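Local coordinates for uncharacterized protein (Peptoclostridium difficile, PDB 6N7M) that is of unknown function but is predicted to carry a signal sequence, consistent with export, and folds into a helical hairpin found here as a two-chain assembly, at residues H43-E46 against L47-Y50; Q62-L65 against E66-I69. All coordinates share one frame; numbering follows the deposited sequence.

Contact 1. Residues H43-E46 against L47-Y50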
loop_
_atom_site.group_PDB
_atom_site.type_symbol
_atom_site.label_atom_id
_atom_site.label_comp_id
_atom_site.label_asym_id
_atom_site.label_seq_id
_atom_site.Cartn_x
_atom_site.Cartn_y
_atom_site.Cartn_z
ATOM N N HIS A 43 1.647 -0.323 10.929
ATOM C CA HIS A 43 2.342 -0.648 9.661
ATOM C C HIS A 43 3.768 -0.081 9.695
ATOM O O HIS A 43 4.748 -0.830 9.335
ATOM C CB HIS A 43 1.483 -0.188 8.472
ATOM C CG HIS A 43 2.174 -0.302 7.168
ATOM N ND1 HIS A 43 2.472 -1.518 6.597
ATOM C CD2 HIS A 43 2.638 0.636 6.325
ATOM C CE1 HIS A 43 3.140 -1.321 5.485
ATOM N NE2 HIS A 43 3.231 -0.018 5.288
ATOM N N ILE A 44 3.897 1.162 10.149
ATOM C CA ILE A 44 5.218 1.836 10.253
ATOM C C ILE A 44 6.110 1.066 11.215
ATOM O O ILE A 44 7.278 0.901 10.895
ATOM C CB ILE A 44 5.051 3.309 10.688
ATOM C CG1 ILE A 44 4.448 4.140 9.547
ATOM C CG2 ILE A 44 6.369 3.899 11.188
ATOM C CD1 ILE A 44 4.008 5.518 9.965
ATOM N N GLN A 45 5.562 0.593 12.340
ATOM C CA GLN A 45 6.387 -0.118 13.356
ATOM C C GLN A 45 6.845 -1.463 12.778
ATOM O O GLN A 45 7.991 -1.861 13.055
ATOM C CB GLN A 45 5.594 -0.310 14.649
ATOM C CG GLN A 45 6.367 -1.011 15.744
ATOM C CD GLN A 45 7.567 -0.215 16.185
ATOM O OE1 GLN A 45 7.563 1.011 16.214
ATOM N NE2 GLN A 45 8.603 -0.917 16.595
ATOM N N GLU A 46 5.982 -2.117 11.995
ATOM C CA GLU A 46 6.360 -3.411 11.379
ATOM C C GLU A 46 7.515 -3.155 10.407
ATOM O O GLU A 46 8.452 -3.992 10.372
ATOM C CB GLU A 46 5.178 -4.072 10.658
ATOM C CG GLU A 46 5.445 -5.530 10.318
ATOM C CD GLU A 46 4.466 -6.219 9.384
ATOM O OE1 GLU A 46 4.699 -7.395 9.076
ATOM O OE2 GLU A 46 3.500 -5.574 8.937
ATOM N N LEU A 47 7.469 -2.028 9.682
ATOM C CA LEU A 47 8.535 -1.688 8.709
ATOM C C LEU A 47 9.827 -1.325 9.450
ATOM O O LEU A 47 10.923 -1.674 8.934
ATOM C CB LEU A 47 8.110 -0.523 7.822
ATOM C CG LEU A 47 9.043 -0.251 6.645
ATOM C CD1 LEU A 47 9.148 -1.482 5.749
ATOM C CD2 LEU A 47 8.566 0.952 5.851
ATOM N N LYS A 48 9.685 -0.646 10.583
ATOM C CA LYS A 48 10.892 -0.272 11.373
ATOM C C LYS A 48 11.543 -1.546 11.904
ATOM O O LYS A 48 12.809 -1.660 11.829
ATOM C CB LYS A 48 10.542 0.677 12.510
ATOM C CG LYS A 48 10.231 2.094 12.065
ATOM C CD LYS A 48 9.817 3.026 13.146
ATOM C CE LYS A 48 10.933 3.429 14.075
ATOM N NZ LYS A 48 10.499 4.528 14.979
ATOM N N ASP A 49 10.726 -2.464 12.378
ATOM C CA ASP A 49 11.270 -3.728 12.947
ATOM C C ASP A 49 11.944 -4.523 11.836
ATOM O O ASP A 49 13.062 -5.048 12.066
ATOM C CB ASP A 49 10.166 -4.524 13.643
ATOM C CG ASP A 49 9.602 -3.833 14.868
ATOM O OD1 ASP A 49 10.105 -2.760 15.219
ATOM O OD2 ASP A 49 8.634 -4.364 15.435
ATOM N N TYR A 50 11.318 -4.548 10.655
ATOM C CA TYR A 50 11.881 -5.309 9.524
ATOM C C TYR A 50 13.224 -4.708 9.093
ATOM O O TYR A 50 14.197 -5.482 8.876
ATOM C CB TYR A 50 10.869 -5.415 8.388
ATOM C CG TYR A 50 11.349 -6.367 7.332
ATOM C CD1 TYR A 50 11.219 -7.737 7.509
ATOM C CD2 TYR A 50 12.028 -5.910 6.213
ATOM C CE1 TYR A 50 11.716 -8.634 6.578
ATOM C CE2 TYR A 50 12.508 -6.791 5.264
ATOM C CZ TYR A 50 12.365 -8.154 5.454
ATOM O OH TYR A 50 12.816 -9.034 4.510
#

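Contact 2. Residues Q62-L65 against E66-I69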
loop_
_atom_site.group_PDB
_atom_site.type_symbol
_atom_site.label_atom_id
_atom_site.label_comp_id
_atom_site.label_asym_id
_atom_site.label_seq_id
_atom_site.Cartn_x
_atom_site.Cartn_y
_atom_site.Cartn_z
ATOM N N GLN A 62 19.631 1.006 2.760
ATOM C CA GLN A 62 19.196 1.213 4.162
ATOM C C GLN A 62 18.820 2.691 4.346
ATOM O O GLN A 62 17.851 2.953 5.060
ATOM C CB GLN A 62 20.308 0.830 5.142
ATOM C CG GLN A 62 19.816 0.731 6.569
ATOM C CD GLN A 62 18.878 -0.440 6.754
ATOM O OE1 GLN A 62 18.879 -1.410 5.997
ATOM N NE2 GLN A 62 18.101 -0.401 7.821
ATOM N N LYS A 63 19.566 3.605 3.719
ATOM C CA LYS A 63 19.301 5.059 3.837
ATOM C C LYS A 63 17.978 5.411 3.157
ATOM O O LYS A 63 17.262 6.231 3.720
ATOM C CB LYS A 63 20.439 5.878 3.224
ATOM C CG LYS A 63 21.752 5.894 3.992
ATOM C CD LYS A 63 22.779 6.763 3.279
ATOM C CE LYS A 63 23.997 7.136 4.095
ATOM N NZ LYS A 63 23.641 8.038 5.216
ATOM N N ASP A 64 17.678 4.790 2.011
ATOM C CA ASP A 64 16.396 5.067 1.320
ATOM C C ASP A 64 15.249 4.554 2.201
ATOM O O ASP A 64 14.209 5.221 2.268
ATOM C CB ASP A 64 16.344 4.431 -0.075
ATOM C CG ASP A 64 17.378 5.014 -1.025
ATOM O OD1 ASP A 64 17.800 6.172 -0.780
ATOM O OD2 ASP A 64 17.772 4.298 -1.978
ATOM N N LEU A 65 15.428 3.400 2.829
ATOM C CA LEU A 65 14.337 2.839 3.670
ATOM C C LEU A 65 14.119 3.731 4.897
ATOM O O LEU A 65 12.955 4.026 5.236
ATOM C CB LEU A 65 14.699 1.399 4.045
ATOM C CG LEU A 65 13.677 0.658 4.915
ATOM C CD1 LEU A 65 12.272 0.783 4.355
ATOM C CD2 LEU A 65 14.052 -0.807 5.058
ATOM N N GLU A 66 15.206 4.217 5.505
ATOM C CA GLU A 66 15.069 5.103 6.688
ATOM C C GLU A 66 14.394 6.407 6.275
ATOM O O GLU A 66 13.595 6.893 7.059
ATOM C CB GLU A 66 16.426 5.315 7.350
ATOM C CG GLU A 66 16.959 4.022 7.959
ATOM C CD GLU A 66 18.243 4.152 8.760
ATOM O OE1 GLU A 66 18.572 5.284 9.170
ATOM O OE2 GLU A 66 18.909 3.123 8.960
ATOM N N GLU A 67 14.701 6.913 5.070
ATOM C CA GLU A 67 14.084 8.140 4.507
ATOM C C GLU A 67 12.588 7.914 4.260
ATOM O O GLU A 67 11.779 8.840 4.541
ATOM C CB GLU A 67 14.777 8.504 3.201
ATOM C CG GLU A 67 14.358 9.837 2.632
ATOM C CD GLU A 67 14.921 10.101 1.243
ATOM O OE1 GLU A 67 15.143 9.109 0.498
ATOM O OE2 GLU A 67 15.171 11.284 0.912
ATOM N N THR A 68 12.232 6.762 3.683
ATOM C CA THR A 68 10.806 6.404 3.443
ATOM C C THR A 68 10.056 6.314 4.785
ATOM O O THR A 68 8.945 6.812 4.851
ATOM C CB THR A 68 10.711 5.098 2.630
ATOM O OG1 THR A 68 11.278 5.361 1.351
ATOM C CG2 THR A 68 9.308 4.554 2.457
ATOM N N ILE A 69 10.630 5.655 5.797
ATOM C CA ILE A 69 9.982 5.569 7.136
ATOM C C ILE A 69 9.766 6.994 7.695
ATOM O O ILE A 69 8.657 7.260 8.219
ATOM C CB ILE A 69 10.815 4.656 8.051
ATOM C CG1 ILE A 69 10.693 3.204 7.573
ATOM C CG2 ILE A 69 10.394 4.819 9.499
ATOM C CD1 ILE A 69 11.580 2.213 8.295
HETATM O O HOH W 1 13.754 6.793 0.085
#

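Contact 1. Residues H43-E46 against L47-Y50
Gln45 and Asp49, one helical turn apart, bring a carboxamide and a carboxylate together on the outer side of the helix: Gln45 NE2 stands 2.7 Å from Asp49 OD1. The two groups are far from coplanar, their planes turned 71° against each other. Gln45 gets there by a bend. Its CG lies anti to the backbone N, and the turn at chi2 (63°) swings the amide toward the following turn of helix, while Asp49 CG, set beside its own backbone N, leans back over Gln45 O at 3.1 Å. That carbonyl oxygen accepts the Asp49 backbone N-H at 2.9 Å. Gln45 is modelled in two conformers, so this amide-carboxylate approach is described for one of them and is doubtful as a constant feature.

Next round the helix, Ile44 and Lys48 cross obliquely in an apolar contact. The methyl CG2 of Ile44 meets the aliphatic CD of Lys48 at 4.1 Å, and Lys48 CG lies closer still to the carbonyl, 3.4 Å from Ile44 O. The buried Leu47 turns its branched end away from the preceding turn, and side chains of helix 62-82, Ile69 and Met72, receive it. Glu46 O takes the backbone N-H of Tyr50 at 2.9 Å; the Tyr50 ring extends clear of residues 43-46, and its OH is hydrogen-bonded to Val57 N beyond the end of the helix. Four successive i to i+4 backbone bonds identify regular alpha-helix, here amphipathic, with Gln45 and Asp49 exposed and Ile44 and Leu47 buried.

Contact 2. Residues Q62-L65 against E66-I69
Glu66 and Leu65 have the most surface buried here, and they do so in different ways. Glu66 folds back over the first turn: CG sits beside its own backbone N (chi1 -67°), which sets it 3.2 Å from Gln62 O, the carbonyl that also accepts the Glu66 backbone N-H. From there the chain runs extended until OE2 comes 3.5 Å from Gln62 CG. The Gln62 amide and the Glu66 carboxylate are nearly perpendicular, 80° apart, and Gln62 NE2 is instead hydrogen-bonded to Ala51 O at the end of helix 37-51.

Leu65, buried, sends CD1 to within 4.2 Å of Ile69 CD1, one turn on, an apolar contact; Ile69 CG1 also packs on Leu65 O, which accepts the Ile69 N-H at 167°, the straightest of the backbone bonds in this contact.

On the other flank Asp64 O is shared. Thr68 N and Thr68 OG1 both donate to it, from opposite faces of its carbonyl plane, the hydroxyl at 3.1 Å. A water also donates to Asp64 O, and the same water donates to Glu67 OE1 at 2.7 Å, tying that carboxylate to the backbone. Asp64 OD1 and Glu67 OE1, like charges 4.2 Å apart, probably disfavour each other; the water's hydrogen bond to OE1 could offset this on the Glu67 side.

All this belongs to the first two turns of helix 62-82. Leu65 and Ile69 face helix 37-51, touching Leu47, with Ala51 beside Leu65 and Lys48 beside Ile69, while Thr68 packs on Met87 of the second subunit.

The two contacts lie on consecutive helices that pack side by side, with centres 12 Å apart, and each has a buried edge and an exposed one. Their buried edges meet: Leu47 CD2 of contact 1 is 3.5 Å from Ile69 CG1 of contact 2. The same Leu47 CD2 lies 4.0 Å from Leu65 CD1. Lys48 CG also packs on Ile69 CG2, at 3.7 Å. Both therefore contribute to the same apolar seam of the hairpin. Outside it the chemistry diverges. Contact 1 sets an amide beside a carboxylate, whereas contact 2 is rich in acidic groups and adds a threonine hydroxyl and a water. Both also reach the second subunit, contact 1 through Glu46, Leu47 and Tyr50.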